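Local coordinates for DisA protein (Sorangium cellulosum, PDB 6CCA) that probably catalyses gem-dimethylation, the transfer of methyl groups to a carbon of the growing chain, on the disorazol polyketide assembly line, at residues A[334-344]-A[364-375]. Sequence-based numbering, arbitrary orientation.
Sequences LNEMTRVVHFL and MKWSPLLSSPMW
Leu334 and Trp375 meet methyl to ring. The CD1 methyl of Leu334 lies over the six-membered ring, 3.8 Å from its centroid and 18° off the normal, a CH-pi contact. Leu370 CB, from the tryptophan's own segment, lies against the opposite face, offset toward the rim. The side chains of Glu336 and Trp375 cross at about a right angle, with CG oblique to the ring. Chi1 (-81°) sets Glu336 CG 3.6 Å from Trp375 CZ2, and the bend at chi2 folds CD back beside the same atom. The carboxylate and ring planes are 51° apart. Glu336 OE2 is hydrogen-bonded to His310 ND1.

No direct hydrogen bond joins 334-344 to 364-375; water does the bridging. One water sits in the plane of the indole, at its edge, and accepts from Trp375 NE1 and Leu370 N. It is also 2.7 Å from Met337 O and lies within hydrogen-bonding distance of Glu336 OE1. A second water links Thr338 OG1, also bonded to Ser400 O, to Ser372 OG, also bonded to Asn403 ND2. Between them the backbones come close: Thr338 CA faces Leu370 O, and Ser371 CA faces Thr338 O, each as a CA-H...O contact of 3.4 Å.

Further on, Leu369 places CD1 4.0 Å from Met337 CB and equally near Leu344 CD1. Val340 slides past Met364 in the opposite direction, with CG2 3.5 Å from Met364 CB. The same methyl touches Ser367 OG, which closes an ST turn by accepting from Leu369 N.

Ser371 caps helix 372-381 in a capping box: its OG accepts from Met374 N, while the return bond from Ser371 N to Met374 SD is weak. The contact thus joins the C-terminal end of strand 330-337 to the start of that helix, consistent with the Rossmann-like fold of class I methyltransferases.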
loop_
_atom_site.group_PDB
_atom_site.type_symbol
_atom_site.label_atom_id
_atom_site.label_comp_id
_atom_site.label_asym_id
_atom_site.label_seq_id
_atom_site.Cartn_x
_atom_site.Cartn_y
_atom_site.Cartn_z
ATOM N N LEU A 334 3.470 6.973 7.322
ATOM C CA LEU A 334 3.198 5.979 6.280
ATOM C C LEU A 334 2.197 4.934 6.754
ATOM O O LEU A 334 2.299 4.459 7.917
ATOM C CB LEU A 334 4.500 5.262 5.885
ATOM C CG LEU A 334 5.660 6.049 5.366
ATOM C CD1 LEU A 334 6.931 5.212 5.223
ATOM C CD2 LEU A 334 5.290 6.665 4.022
ATOM N N ASN A 335 1.268 4.572 5.861
ATOM C CA ASN A 335 0.496 3.360 5.987
ATOM C C ASN A 335 0.871 2.497 4.804
ATOM O O ASN A 335 0.678 2.929 3.624
ATOM C CB ASN A 335 -0.972 3.712 5.953
ATOM C CG ASN A 335 -1.881 2.494 6.112
ATOM O OD1 ASN A 335 -1.411 1.351 6.218
ATOM N ND2 ASN A 335 -3.189 2.757 6.229
ATOM N N GLU A 336 1.497 1.372 5.073
ATOM C CA GLU A 336 2.094 0.545 4.052
ATOM C C GLU A 336 1.837 -0.957 4.261
ATOM O O GLU A 336 1.752 -1.456 5.371
ATOM C CB GLU A 336 3.646 0.733 3.994
ATOM C CG GLU A 336 4.100 1.969 3.206
ATOM C CD GLU A 336 3.937 1.765 1.692
ATOM O OE1 GLU A 336 4.089 0.651 1.169
ATOM O OE2 GLU A 336 3.649 2.734 0.995
ATOM N N MET A 337 1.781 -1.685 3.153
ATOM C CA MET A 337 1.703 -3.132 3.213
ATOM C C MET A 337 3.166 -3.601 3.344
ATOM O O MET A 337 4.030 -3.127 2.585
ATOM C CB MET A 337 1.004 -3.716 1.950
ATOM C CG MET A 337 -0.379 -3.099 1.748
ATOM S SD MET A 337 -1.547 -3.607 3.065
ATOM C CE MET A 337 -2.919 -2.556 2.542
ATOM N N THR A 338 3.417 -4.453 4.340
ATOM C CA THR A 338 4.757 -4.835 4.755
ATOM C C THR A 338 5.135 -6.323 4.578
ATOM O O THR A 338 6.133 -6.777 5.164
ATOM C CB THR A 338 4.951 -4.401 6.216
ATOM O OG1 THR A 338 3.845 -4.821 7.027
ATOM C CG2 THR A 338 5.006 -2.877 6.302
ATOM N N ARG A 339 4.357 -7.051 3.784
ATOM C CA ARG A 339 4.610 -8.430 3.411
ATOM C C ARG A 339 4.080 -8.570 1.993
ATOM O O ARG A 339 3.059 -7.956 1.640
ATOM C CB ARG A 339 3.925 -9.349 4.424
ATOM C CG ARG A 339 4.105 -10.834 4.136
ATOM C CD ARG A 339 3.371 -11.792 5.125
ATOM N NE ARG A 339 4.071 -11.799 6.390
ATOM C CZ ARG A 339 5.278 -12.338 6.574
ATOM N NH1 ARG A 339 5.904 -12.974 5.595
ATOM N NH2 ARG A 339 5.861 -12.263 7.762
ATOM N N VAL A 340 4.817 -9.304 1.127
ATOM C CA VAL A 340 4.435 -9.465 -0.246
ATOM C C VAL A 340 3.363 -10.586 -0.289
ATOM O O VAL A 340 3.597 -11.664 -0.815
ATOM C CB VAL A 340 5.589 -9.903 -1.149
ATOM C CG1 VAL A 340 5.136 -9.771 -2.582
ATOM C CG2 VAL A 340 6.805 -8.983 -1.023
ATOM N N VAL A 341 2.224 -10.361 0.302
ATOM C CA VAL A 341 1.127 -11.368 0.261
ATOM C C VAL A 341 0.625 -11.668 -1.169
ATOM O O VAL A 341 0.599 -10.790 -2.067
ATOM C CB VAL A 341 -0.032 -10.951 1.212
ATOM C CG1 VAL A 341 0.500 -10.883 2.634
ATOM C CG2 VAL A 341 -0.648 -9.612 0.823
ATOM N N HIS A 342 0.186 -12.939 -1.374
ATOM C CA HIS A 342 -0.224 -13.390 -2.699
ATOM C C HIS A 342 -1.442 -12.602 -3.184
ATOM O O HIS A 342 -1.593 -12.309 -4.377
ATOM C CB HIS A 342 -0.560 -14.867 -2.656
ATOM C CG HIS A 342 0.578 -15.731 -2.230
ATOM N ND1 HIS A 342 1.907 -15.430 -2.493
ATOM C CD2 HIS A 342 0.585 -16.929 -1.590
ATOM C CE1 HIS A 342 2.676 -16.367 -1.978
ATOM N NE2 HIS A 342 1.898 -17.291 -1.440
ATOM N N PHE A 343 -2.271 -12.191 -2.248
ATOM C CA PHE A 343 -3.413 -11.363 -2.577
ATOM C C PHE A 343 -3.011 -10.154 -3.331
ATOM O O PHE A 343 -3.651 -9.726 -4.289
ATOM C CB PHE A 343 -4.168 -10.919 -1.295
ATOM C CG PHE A 343 -5.101 -9.754 -1.570
ATOM C CD1 PHE A 343 -6.303 -9.972 -2.252
ATOM C CD2 PHE A 343 -4.741 -8.464 -1.267
ATOM C CE1 PHE A 343 -7.180 -8.913 -2.596
ATOM C CE2 PHE A 343 -5.557 -7.382 -1.621
ATOM C CZ PHE A 343 -6.804 -7.606 -2.272
ATOM N N LEU A 344 -1.958 -9.485 -2.870
ATOM C CA LEU A 344 -1.458 -8.314 -3.567
ATOM C C LEU A 344 -0.802 -8.628 -4.896
ATOM O O LEU A 344 -1.003 -7.916 -5.919
ATOM C CB LEU A 344 -0.442 -7.556 -2.670
ATOM C CG LEU A 344 -1.103 -6.911 -1.439
ATOM C CD1 LEU A 344 0.028 -6.287 -0.596
ATOM C CD2 LEU A 344 -2.113 -5.836 -1.817
ATOM N N MET A 364 11.309 -5.789 -1.088
ATOM C CA MET A 364 11.087 -7.227 -1.009
ATOM C C MET A 364 10.918 -7.779 -2.421
ATOM O O MET A 364 10.446 -7.138 -3.311
ATOM C CB MET A 364 9.921 -7.583 -0.085
ATOM C CG MET A 364 10.198 -7.235 1.377
ATOM S SD MET A 364 8.859 -7.680 2.510
ATOM C CE MET A 364 7.601 -6.538 1.995
ATOM N N LYS A 365 11.323 -9.020 -2.629
ATOM C CA LYS A 365 11.429 -9.547 -3.978
ATOM C C LYS A 365 10.089 -9.561 -4.700
ATOM O O LYS A 365 9.074 -9.837 -4.074
ATOM C CB LYS A 365 11.892 -10.991 -3.894
ATOM C CG LYS A 365 12.469 -11.494 -5.215
ATOM C CD LYS A 365 12.939 -12.918 -5.025
ATOM C CE LYS A 365 13.463 -13.418 -6.347
ATOM N NZ LYS A 365 13.823 -14.824 -6.123
ATOM N N TRP A 366 10.095 -9.163 -5.966
ATOM C CA TRP A 366 8.918 -9.113 -6.818
ATOM C C TRP A 366 7.834 -8.211 -6.307
ATOM O O TRP A 366 6.634 -8.511 -6.448
ATOM C CB TRP A 366 8.381 -10.499 -7.028
ATOM C CG TRP A 366 9.220 -11.270 -8.092
ATOM C CD1 TRP A 366 9.683 -10.831 -9.338
ATOM C CD2 TRP A 366 9.630 -12.615 -7.966
ATOM N NE1 TRP A 366 10.362 -11.859 -9.973
ATOM C CE2 TRP A 366 10.330 -12.962 -9.161
ATOM C CE3 TRP A 366 9.521 -13.536 -6.952
ATOM C CZ2 TRP A 366 10.870 -14.227 -9.352
ATOM C CZ3 TRP A 366 10.048 -14.759 -7.136
ATOM C CH2 TRP A 366 10.723 -15.103 -8.341
ATOM N N SER A 367 8.274 -7.042 -5.832
ATOM C CA SER A 367 7.405 -6.126 -5.173
ATOM C C SER A 367 8.051 -4.761 -5.030
ATOM O O SER A 367 9.259 -4.637 -5.054
ATOM C CB SER A 367 7.063 -6.669 -3.812
ATOM O OG SER A 367 7.864 -6.147 -2.768
ATOM N N PRO A 368 7.229 -3.738 -4.857
ATOM C CA PRO A 368 7.756 -2.445 -4.480
ATOM C C PRO A 368 7.777 -2.244 -2.982
ATOM O O PRO A 368 8.063 -1.129 -2.545
ATOM C CB PRO A 368 6.784 -1.494 -5.132
ATOM C CG PRO A 368 5.474 -2.218 -4.959
ATOM C CD PRO A 368 5.775 -3.693 -5.137
ATOM N N LEU A 369 7.492 -3.279 -2.209
ATOM C CA LEU A 369 7.198 -3.106 -0.769
ATOM C C LEU A 369 8.385 -3.307 0.129
ATOM O O LEU A 369 9.340 -4.029 -0.256
ATOM C CB LEU A 369 6.121 -4.120 -0.348
ATOM C CG LEU A 369 4.766 -4.048 -1.053
ATOM C CD1 LEU A 369 3.813 -5.158 -0.535
ATOM C CD2 LEU A 369 4.115 -2.686 -0.947
ATOM N N LEU A 370 8.304 -2.754 1.344
ATOM C CA LEU A 370 9.274 -2.970 2.365
ATOM C C LEU A 370 8.660 -3.482 3.612
ATOM O O LEU A 370 7.539 -3.100 3.969
ATOM C CB LEU A 370 10.063 -1.675 2.697
ATOM C CG LEU A 370 11.177 -1.237 1.735
ATOM C CD1 LEU A 370 10.694 -0.739 0.422
ATOM C CD2 LEU A 370 11.891 -0.077 2.420
ATOM N N SER A 371 9.356 -4.360 4.335
ATOM C CA SER A 371 8.885 -4.779 5.627
ATOM C C SER A 371 9.085 -3.653 6.684
ATOM O O SER A 371 9.747 -2.707 6.398
ATOM C CB SER A 371 9.681 -5.985 6.163
ATOM O OG SER A 371 11.021 -5.617 6.409
ATOM N N SER A 372 8.542 -3.800 7.894
ATOM C CA SER A 372 8.729 -2.745 8.881
ATOM C C SER A 372 10.222 -2.549 9.187
ATOM O O SER A 372 10.665 -1.386 9.265
ATOM C CB SER A 372 7.927 -2.908 10.195
ATOM O OG SER A 372 6.552 -2.579 9.943
ATOM N N PRO A 373 10.965 -3.659 9.429
ATOM C CA PRO A 373 12.414 -3.457 9.711
ATOM C C PRO A 373 13.134 -2.808 8.559
ATOM O O PRO A 373 13.942 -1.891 8.776
ATOM C CB PRO A 373 12.952 -4.885 10.033
ATOM C CG PRO A 373 11.735 -5.674 10.488
ATOM C CD PRO A 373 10.510 -5.044 9.745
ATOM N N MET A 374 12.799 -3.167 7.340
ATOM C CA MET A 374 13.384 -2.506 6.168
ATOM C C MET A 374 13.049 -1.002 6.055
ATOM O O MET A 374 13.920 -0.189 5.762
ATOM C CB MET A 374 13.010 -3.196 4.855
ATOM C CG MET A 374 13.595 -4.627 4.689
ATOM S SD MET A 374 12.676 -5.570 3.427
ATOM C CE MET A 374 13.299 -4.902 1.944
ATOM N N TRP A 375 11.814 -0.634 6.328
ATOM C CA TRP A 375 11.444 0.792 6.343
ATOM C C TRP A 375 12.192 1.545 7.455
ATOM O O TRP A 375 12.693 2.655 7.212
ATOM C CB TRP A 375 9.943 0.952 6.619
ATOM C CG TRP A 375 9.066 0.919 5.402
ATOM C CD1 TRP A 375 8.140 -0.042 5.150
ATOM C CD2 TRP A 375 8.943 1.879 4.315
ATOM N NE1 TRP A 375 7.448 0.253 4.001
ATOM C CE2 TRP A 375 7.963 1.379 3.438
ATOM C CE3 TRP A 375 9.601 3.072 3.972
ATOM C CZ2 TRP A 375 7.588 2.020 2.298
ATOM C CZ3 TRP A 375 9.265 3.686 2.790
ATOM C CH2 TRP A 375 8.239 3.155 1.974
HETATM O O HOH W 1 5.852 -1.230 1.961
HETATM O O HOH W 2 4.944 -4.810 9.689
#